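Local coordinates for protein integrase (Bovine immunodeficiency virus, PDB 3KKS) that probably catalyses insertion of reverse-transcribed viral DNA into the host genome, as retroviral integrases do, using an RNase H-like catalytic core, at residues M7-W12 against P63-H68; V21-G26 against P89-V94; L57-G62 against I79-G84. All coordinates share one frame; numbering follows the deposited sequence.

Interaction 1. Residues M7-W12 against P63-H68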
loop_
_atom_site.group_PDB
_atom_site.type_symbol
_atom_site.label_atom_id
_atom_site.label_comp_id
_atom_site.label_asym_id
_atom_site.label_seq_id
_atom_site.Cartn_x
_atom_site.Cartn_y
_atom_site.Cartn_z
ATOM N N MET A 7 2.094 -5.431 0.673
ATOM C CA MET A 7 3.026 -4.486 0.099
ATOM C C MET A 7 3.870 -5.084 -1.005
ATOM O O MET A 7 4.156 -6.279 -1.012
ATOM C CB MET A 7 3.941 -3.949 1.193
ATOM C CG MET A 7 4.657 -5.035 1.968
ATOM S SD MET A 7 5.738 -4.375 3.263
ATOM C CE MET A 7 6.322 -5.946 3.994
ATOM N N ASP A 8 4.273 -4.222 -1.930
ATOM C CA ASP A 8 5.102 -4.604 -3.061
ATOM C C ASP A 8 5.815 -3.355 -3.550
ATOM O O ASP A 8 5.377 -2.231 -3.301
ATOM C CB ASP A 8 4.247 -5.156 -4.210
ATOM C CG ASP A 8 3.697 -6.540 -3.923
ATOM O OD1 ASP A 8 4.510 -7.488 -3.798
ATOM O OD2 ASP A 8 2.454 -6.684 -3.829
ATOM N N ASN A 9 6.933 -3.565 -4.227
ATOM C CA ASN A 9 7.686 -2.471 -4.796
ATOM C C ASN A 9 7.369 -2.512 -6.272
ATOM O O ASN A 9 7.255 -3.589 -6.853
ATOM C CB ASN A 9 9.182 -2.671 -4.583
ATOM C CG ASN A 9 9.586 -2.464 -3.151
ATOM O OD1 ASN A 9 9.193 -1.482 -2.527
ATOM N ND2 ASN A 9 10.382 -3.380 -2.617
ATOM N N THR A 10 7.196 -1.346 -6.875
ATOM C CA THR A 10 6.909 -1.297 -8.294
ATOM C C THR A 10 7.765 -0.219 -8.908
ATOM O O THR A 10 8.460 0.516 -8.210
ATOM C CB THR A 10 5.443 -0.952 -8.579
ATOM O OG1 THR A 10 5.168 0.373 -8.111
ATOM C CG2 THR A 10 4.526 -1.933 -7.886
ATOM N N HIS A 11 7.701 -0.129 -10.224
ATOM C CA HIS A 11 8.456 0.868 -10.948
ATOM C C HIS A 11 7.549 1.638 -11.869
ATOM O O HIS A 11 6.643 1.100 -12.493
ATOM C CB HIS A 11 9.556 0.216 -11.780
ATOM C CG HIS A 11 10.535 -0.560 -10.971
ATOM N ND1 HIS A 11 11.785 -0.081 -10.644
ATOM C CD2 HIS A 11 10.427 -1.773 -10.368
ATOM C CE1 HIS A 11 12.401 -0.957 -9.873
ATOM N NE2 HIS A 11 11.601 -1.989 -9.690
ATOM N N TRP A 12 7.829 2.923 -11.930
ATOM C CA TRP A 12 7.132 3.867 -12.773
ATOM C C TRP A 12 8.311 4.645 -13.334
ATOM O O TRP A 12 8.860 5.500 -12.654
ATOM C CB TRP A 12 6.260 4.755 -11.918
ATOM C CG TRP A 12 5.616 5.779 -12.731
ATOM C CD1 TRP A 12 5.867 7.107 -12.728
ATOM C CD2 TRP A 12 4.573 5.553 -13.662
ATOM N NE1 TRP A 12 5.025 7.741 -13.603
ATOM C CE2 TRP A 12 4.216 6.807 -14.191
ATOM C CE3 TRP A 12 3.893 4.408 -14.098
ATOM C CZ2 TRP A 12 3.206 6.954 -15.146
ATOM C CZ3 TRP A 12 2.874 4.548 -15.058
ATOM C CH2 TRP A 12 2.543 5.819 -15.564
ATOM N N PRO A 63 14.069 -10.000 -1.076
ATOM C CA PRO A 63 15.097 -9.803 -0.049
ATOM C C PRO A 63 14.816 -8.617 0.866
ATOM O O PRO A 63 15.020 -8.697 2.072
ATOM C CB PRO A 63 16.365 -9.592 -0.870
ATOM C CG PRO A 63 16.126 -10.438 -2.060
ATOM C CD PRO A 63 14.686 -10.139 -2.406
ATOM N N CYS A 64 14.351 -7.514 0.291
ATOM C CA CYS A 64 14.077 -6.324 1.087
ATOM C C CYS A 64 12.828 -6.467 1.949
ATOM O O CYS A 64 12.503 -5.573 2.723
ATOM C CB CYS A 64 13.953 -5.091 0.182
ATOM S SG CYS A 64 12.610 -5.167 -0.996
ATOM N N PHE A 65 12.130 -7.591 1.814
ATOM C CA PHE A 65 10.931 -7.842 2.606
ATOM C C PHE A 65 11.170 -8.943 3.638
ATOM O O PHE A 65 10.388 -9.088 4.578
ATOM C CB PHE A 65 9.746 -8.262 1.717
ATOM C CG PHE A 65 9.250 -7.179 0.790
ATOM C CD1 PHE A 65 9.047 -5.882 1.250
ATOM C CD2 PHE A 65 8.971 -7.463 -0.545
ATOM C CE1 PHE A 65 8.576 -4.883 0.393
ATOM C CE2 PHE A 65 8.500 -6.472 -1.412
ATOM C CZ PHE A 65 8.302 -5.179 -0.940
ATOM N N THR A 66 12.243 -9.718 3.467
ATOM C CA THR A 66 12.537 -10.823 4.384
ATOM C C THR A 66 13.732 -10.643 5.319
ATOM O O THR A 66 14.041 -11.542 6.107
ATOM C CB THR A 66 12.740 -12.159 3.613
ATOM O OG1 THR A 66 13.772 -12.001 2.632
ATOM C CG2 THR A 66 11.459 -12.580 2.921
ATOM N N ALA A 67 14.404 -9.499 5.242
ATOM C CA ALA A 67 15.561 -9.238 6.099
ATOM C C ALA A 67 15.157 -9.282 7.571
ATOM O O ALA A 67 13.997 -9.028 7.903
ATOM C CB ALA A 67 16.156 -7.882 5.761
ATOM N N HIS A 68 16.106 -9.623 8.446
ATOM C CA HIS A 68 15.840 -9.677 9.883
ATOM C C HIS A 68 15.353 -8.304 10.327
ATOM O O HIS A 68 14.581 -8.174 11.276
ATOM C CB HIS A 68 17.108 -10.054 10.659
ATOM C CG HIS A 68 17.419 -11.517 10.626
ATOM N ND1 HIS A 68 18.696 -12.013 10.805
ATOM C CD2 HIS A 68 16.619 -12.594 10.444
ATOM C CE1 HIS A 68 18.665 -13.331 10.730
ATOM N NE2 HIS A 68 17.419 -13.711 10.512
#
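A Met-aromatic contact between Met7 and Phe65 joins the central strand 4-12 to the short helical turn that follows strand 56-59. Met7 SD lies 4.9 Å from the centroid of the Phe65 ring, 48° off the ring normal, and its CE comes to 3.9 Å from Phe65 CD1. The thioether is brought there by a chain that is extended beyond CG. On the far side of the ring plane Cys64 SG sits over the ring centre, whereas Met7 SD is oblique and displaced toward CD1 and CE1. Asn9 approaches on the Cys64 side: its ND2 is 3.2 Å from Phe65 CZ and 3.3 Å from Cys64 SG, with the amide tilted only 18° from the ring plane. In this RNase H-like fold the strand carries Asp8, which fits the first acidic position of the integrase D,D-35-E pattern and points its CB away from Phe65. Its backbone nevertheless touches the ring, Asp8 CA lying 3.9 Å from Phe65 CZ, and Asn9 N meets the ring edge in plane. Asp8 OD1 lies close to Asp60 OD2, just past the adjacent strand 56-59, a pairing of like charges, while Phe65 also packs on Ser59 and Asp60.

Interaction 2. Residues V21-G26 against P89-V94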
loop_
_atom_site.group_PDB
_atom_site.type_symbol
_atom_site.label_atom_id
_atom_site.label_comp_id
_atom_site.label_asym_id
_atom_site.label_seq_id
_atom_site.Cartn_x
_atom_site.Cartn_y
_atom_site.Cartn_z
ATOM N N VAL A 21 -1.545 -2.053 0.006
ATOM C CA VAL A 21 -2.984 -2.023 -0.190
ATOM C C VAL A 21 -3.694 -2.693 0.970
ATOM O O VAL A 21 -3.346 -3.814 1.354
ATOM C CB VAL A 21 -3.399 -2.747 -1.489
ATOM C CG1 VAL A 21 -4.924 -2.686 -1.658
ATOM C CG2 VAL A 21 -2.692 -2.112 -2.683
ATOM N N GLU A 22 -4.685 -2.013 1.538
ATOM C CA GLU A 22 -5.435 -2.601 2.638
ATOM C C GLU A 22 -6.505 -3.453 1.960
ATOM O O GLU A 22 -7.357 -2.936 1.249
ATOM C CB GLU A 22 -6.053 -1.506 3.507
ATOM C CG GLU A 22 -6.466 -1.978 4.896
ATOM C CD GLU A 22 -7.914 -2.422 4.962
ATOM O OE1 GLU A 22 -8.170 -3.561 5.388
ATOM O OE2 GLU A 22 -8.795 -1.621 4.592
ATOM N N THR A 23 -6.440 -4.762 2.185
ATOM C CA THR A 23 -7.339 -5.730 1.553
ATOM C C THR A 23 -8.838 -5.530 1.695
ATOM O O THR A 23 -9.578 -5.685 0.726
ATOM C CB THR A 23 -7.014 -7.168 2.009
ATOM O OG1 THR A 23 -7.189 -7.276 3.425
ATOM C CG2 THR A 23 -5.592 -7.516 1.669
ATOM N N ASN A 24 -9.302 -5.192 2.888
ATOM C CA ASN A 24 -10.734 -5.005 3.075
ATOM C C ASN A 24 -11.288 -3.774 2.367
ATOM O O ASN A 24 -12.253 -3.868 1.613
ATOM C CB ASN A 24 -11.079 -4.927 4.560
ATOM C CG ASN A 24 -12.573 -4.753 4.801
ATOM O OD1 ASN A 24 -13.384 -5.592 4.403
ATOM N ND2 ASN A 24 -12.944 -3.661 5.455
ATOM N N SER A 25 -10.683 -2.618 2.599
ATOM C CA SER A 25 -11.175 -1.391 1.986
ATOM C C SER A 25 -10.626 -1.120 0.586
ATOM O O SER A 25 -11.228 -0.376 -0.178
ATOM C CB SER A 25 -10.846 -0.196 2.884
ATOM O OG SER A 25 -9.442 0.000 2.937
ATOM N N GLY A 26 -9.495 -1.723 0.244
ATOM C CA GLY A 26 -8.914 -1.458 -1.059
ATOM C C GLY A 26 -8.150 -0.141 -1.029
ATOM O O GLY A 26 -7.637 0.311 -2.047
ATOM N N PRO A 89 -7.273 -15.803 -2.600
ATOM C CA PRO A 89 -7.816 -15.431 -3.916
ATOM C C PRO A 89 -8.414 -14.030 -4.063
ATOM O O PRO A 89 -8.018 -13.268 -4.949
ATOM C CB PRO A 89 -8.849 -16.527 -4.178
ATOM C CG PRO A 89 -8.217 -17.718 -3.540
ATOM C CD PRO A 89 -7.724 -17.157 -2.224
ATOM N N GLN A 90 -9.373 -13.704 -3.203
ATOM C CA GLN A 90 -10.040 -12.409 -3.253
ATOM C C GLN A 90 -9.114 -11.223 -2.978
ATOM O O GLN A 90 -9.247 -10.175 -3.604
ATOM C CB GLN A 90 -11.219 -12.393 -2.273
ATOM C CG GLN A 90 -12.361 -13.328 -2.664
ATOM C CD GLN A 90 -13.174 -12.807 -3.839
ATOM O OE1 GLN A 90 -13.883 -11.807 -3.723
ATOM N NE2 GLN A 90 -13.072 -13.485 -4.977
ATOM N N SER A 91 -8.178 -11.384 -2.048
ATOM C CA SER A 91 -7.252 -10.299 -1.731
ATOM C C SER A 91 -6.355 -9.989 -2.922
ATOM O O SER A 91 -6.131 -8.825 -3.258
ATOM C CB SER A 91 -6.378 -10.666 -0.527
ATOM O OG SER A 91 -7.141 -10.759 0.663
ATOM N N GLN A 92 -5.844 -11.035 -3.562
ATOM C CA GLN A 92 -4.960 -10.863 -4.706
ATOM C C GLN A 92 -5.685 -10.082 -5.797
ATOM O O GLN A 92 -5.074 -9.311 -6.531
ATOM C CB GLN A 92 -4.504 -12.229 -5.229
ATOM C CG GLN A 92 -3.255 -12.192 -6.103
ATOM C CD GLN A 92 -2.077 -11.506 -5.424
ATOM O OE1 GLN A 92 -1.881 -11.629 -4.213
ATOM N NE2 GLN A 92 -1.278 -10.787 -6.210
ATOM N N GLY A 93 -6.997 -10.275 -5.888
ATOM C CA GLY A 93 -7.771 -9.564 -6.888
ATOM C C GLY A 93 -7.706 -8.071 -6.621
ATOM O O GLY A 93 -7.317 -7.290 -7.486
ATOM N N VAL A 94 -8.084 -7.681 -5.407
ATOM C CA VAL A 94 -8.068 -6.284 -4.997
ATOM C C VAL A 94 -6.697 -5.635 -5.246
ATOM O O VAL A 94 -6.611 -4.553 -5.822
ATOM C CB VAL A 94 -8.433 -6.158 -3.493
ATOM C CG1 VAL A 94 -8.425 -4.695 -3.061
ATOM C CG2 VAL A 94 -9.805 -6.777 -3.237
#
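In the turn that sets Thr23 against Ser91, Glu22 OE2 accepts the backbone N of Ser25 at 2.9 Å, from 46° out of the carboxylate plane. Ser25 OG approaches the same oxygen as well, but so closely that the distance is doubtful. The other carboxylate oxygen, Glu22 OE1, takes Asn24 N at 3.2 Å, again from above the plane. Two successive amides thus hold this buried carboxylate over the start of a turn with helical backbone angles at residues 23-25, which Gly26 N closes by donating to Glu22 O at 2.7 Å. The positive phi of Gly26 is one that glycine takes readily. The turn links strands 15-22 and 28-33, an antiparallel pair at one side of the RNase H-like sheet, and its outer surface rests on the first turns of helix 89-109. Helix and turn meet through small groups. Thr23 places OG1 between its backbone N and carbonyl carbon (chi1 61°), where it bonds to Leu4 O on the neighbouring strand; this leaves the methyl CG2 for Ser91, 3.7 Å from Ser91 OG. One helical turn further, Val94 spreads its two methyls about the carbonyl of Thr23, both CG1 and CG2 lying 4.1 Å from Thr23 O. Val94 CG1 also packs on Gly26 CA at 3.8 Å and more loosely on Val21 CG1. Gln92 NE2 bonds to OE2 of Glu96, which lies two residues beyond Val94 and fits the third acidic position of the integrase D,D-35-E pattern. On its other side the turn meets helix 139-148, where Tyr143 touches both Glu22 and Ser25.

Interaction 3. Residues L57-G62 against I79-G84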
loop_
_atom_site.group_PDB
_atom_site.type_symbol
_atom_site.label_atom_id
_atom_site.label_comp_id
_atom_site.label_asym_id
_atom_site.label_seq_id
_atom_site.Cartn_x
_atom_site.Cartn_y
_atom_site.Cartn_z
ATOM N N LEU A 57 0.880 -7.950 7.861
ATOM C CA LEU A 57 1.604 -7.494 6.684
ATOM C C LEU A 57 2.003 -8.687 5.816
ATOM O O LEU A 57 2.552 -9.668 6.316
ATOM C CB LEU A 57 2.845 -6.721 7.132
ATOM C CG LEU A 57 3.452 -5.656 6.218
ATOM C CD1 LEU A 57 2.379 -4.705 5.706
ATOM C CD2 LEU A 57 4.498 -4.879 7.005
ATOM N N HIS A 58 1.721 -8.601 4.519
ATOM C CA HIS A 58 2.046 -9.677 3.585
ATOM C C HIS A 58 2.842 -9.141 2.394
ATOM O O HIS A 58 2.718 -7.970 2.035
ATOM C CB HIS A 58 0.755 -10.328 3.081
ATOM C CG HIS A 58 0.975 -11.560 2.256
ATOM N ND1 HIS A 58 1.475 -12.731 2.787
ATOM C CD2 HIS A 58 0.761 -11.802 0.945
ATOM C CE1 HIS A 58 1.560 -13.642 1.832
ATOM N NE2 HIS A 58 1.133 -13.105 0.705
ATOM N N SER A 59 3.660 -9.997 1.788
ATOM C CA SER A 59 4.465 -9.616 0.627
ATOM C C SER A 59 5.106 -10.848 -0.012
ATOM O O SER A 59 4.854 -11.975 0.414
ATOM C CB SER A 59 5.565 -8.655 1.046
ATOM O OG SER A 59 6.412 -9.269 1.993
ATOM N N ASP A 60 5.931 -10.633 -1.034
ATOM C CA ASP A 60 6.612 -11.748 -1.677
ATOM C C ASP A 60 7.922 -12.004 -0.948
ATOM O O ASP A 60 8.258 -11.304 0.003
ATOM C CB ASP A 60 6.880 -11.476 -3.166
ATOM C CG ASP A 60 7.707 -10.226 -3.405
ATOM O OD1 ASP A 60 8.743 -10.045 -2.738
ATOM O OD2 ASP A 60 7.322 -9.420 -4.281
ATOM N N ASN A 61 8.659 -13.004 -1.412
ATOM C CA ASN A 61 9.923 -13.397 -0.808
ATOM C C ASN A 61 11.085 -12.472 -1.139
ATOM O O ASN A 61 12.249 -12.824 -0.933
ATOM C CB ASN A 61 10.259 -14.823 -1.239
ATOM C CG ASN A 61 10.620 -15.703 -0.071
ATOM O OD1 ASN A 61 9.983 -15.640 0.983
ATOM N ND2 ASN A 61 11.636 -16.545 -0.250
ATOM N N GLY A 62 10.774 -11.292 -1.657
ATOM C CA GLY A 62 11.827 -10.357 -1.987
ATOM C C GLY A 62 12.769 -10.170 -0.814
ATOM O O GLY A 62 12.338 -10.192 0.338
ATOM N N ILE A 79 3.125 -6.783 14.607
ATOM C CA ILE A 79 2.468 -7.015 13.326
ATOM C C ILE A 79 2.724 -8.432 12.823
ATOM O O ILE A 79 3.858 -8.886 12.769
ATOM C CB ILE A 79 2.977 -6.024 12.251
ATOM C CG1 ILE A 79 2.542 -4.600 12.598
ATOM C CG2 ILE A 79 2.443 -6.416 10.885
ATOM C CD1 ILE A 79 3.127 -3.552 11.672
ATOM N N THR A 80 1.664 -9.132 12.455
ATOM C CA THR A 80 1.821 -10.478 11.938
ATOM C C THR A 80 2.371 -10.333 10.529
ATOM O O THR A 80 1.848 -9.559 9.733
ATOM C CB THR A 80 0.484 -11.206 11.882
ATOM O OG1 THR A 80 -0.117 -11.178 13.179
ATOM C CG2 THR A 80 0.681 -12.651 11.453
ATOM N N LYS A 81 3.436 -11.062 10.225
ATOM C CA LYS A 81 4.037 -10.982 8.904
ATOM C C LYS A 81 4.072 -12.340 8.229
ATOM O O LYS A 81 4.408 -13.346 8.851
ATOM C CB LYS A 81 5.454 -10.411 9.000
ATOM C CG LYS A 81 6.220 -10.425 7.687
ATOM C CD LYS A 81 7.603 -9.804 7.848
ATOM C CE LYS A 81 8.510 -10.163 6.681
ATOM N NZ LYS A 81 7.916 -9.816 5.374
ATOM N N THR A 82 3.706 -12.355 6.952
ATOM C CA THR A 82 3.692 -13.578 6.161
ATOM C C THR A 82 4.323 -13.296 4.808
ATOM O O THR A 82 4.563 -12.139 4.458
ATOM C CB THR A 82 2.252 -14.115 5.971
ATOM O OG1 THR A 82 1.421 -13.099 5.395
ATOM C CG2 THR A 82 1.671 -14.542 7.319
ATOM N N THR A 83 4.589 -14.356 4.050
ATOM C CA THR A 83 5.227 -14.222 2.747
ATOM C C THR A 83 4.709 -15.238 1.725
ATOM O O THR A 83 4.024 -16.197 2.075
ATOM C CB THR A 83 6.763 -14.372 2.897
ATOM O OG1 THR A 83 7.249 -13.361 3.789
ATOM C CG2 THR A 83 7.466 -14.224 1.557
ATOM N N GLY A 84 5.029 -15.006 0.457
ATOM C CA GLY A 84 4.599 -15.910 -0.591
ATOM C C GLY A 84 3.221 -15.614 -1.144
ATOM O O GLY A 84 2.232 -16.221 -0.734
#
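The imidazole of His58 is met at its edge by Thr82 and Gly84: ND1 is hydrogen-bonded to Thr82 OG1 at 2.6 Å, either being a possible donor, and NE2 lies 3.6 Å from Gly84 O. Tyr87 adds an edge-to-face ring contact, and Thr83 C lies obliquely to the ring. With CG anti to the backbone N (chi1 -172°), the His58 side chain crosses that of Thr82 at about a right angle; Thr82 OG1 also bonds to His56 NE2, which limits the rotation of the hydroxyl. The backbones run parallel. Leu57 N donates to Thr80 O at 2.7 Å, and Leu57 O accepts Thr82 N at 3.0 Å; toward the strand ends Gly84 N reaches Ser59 O in a weak bond. Leu57 CB packs on Ile79 CG2 at 3.8 Å. Past the strand, Asp60 OD1 accepts Gly62 N at 2.6 Å, an Asx turn. Lys81 extends along the Leu57 and Ser59 face and gives its NZ to Phe65 O. The two strands are the ends of a beta-alpha-beta crossover: helix 68-76 lies against Leu57, Ile79 and Lys81 through Cys74, strand 4-12 adjoins Leu57 and His58, and strand 80-83 borders the sheet.

Interactions 1 and 3 touch: strand 4-12 lies beside strand 56-59, joined by a probable backbone bond from Met7 N to His58 O and by Lys81 NZ to Phe65 O. Interaction 2 stands apart, about 18 and 14 Å away between centres, where the same sheet meets helix 89-109. All three are partly buried. Interaction 3 is strand pairing at the sheet border, rich in hydrogen bonds; interaction 1 relies on sulfur and an aromatic ring, and interaction 2 on methyls against a turn whose polar bonds are internal. Asp8 and Asp60 stand close between interactions 1 and 3, and Glu96 follows segment 89-94, consistent with the three acidic positions of the integrase active site.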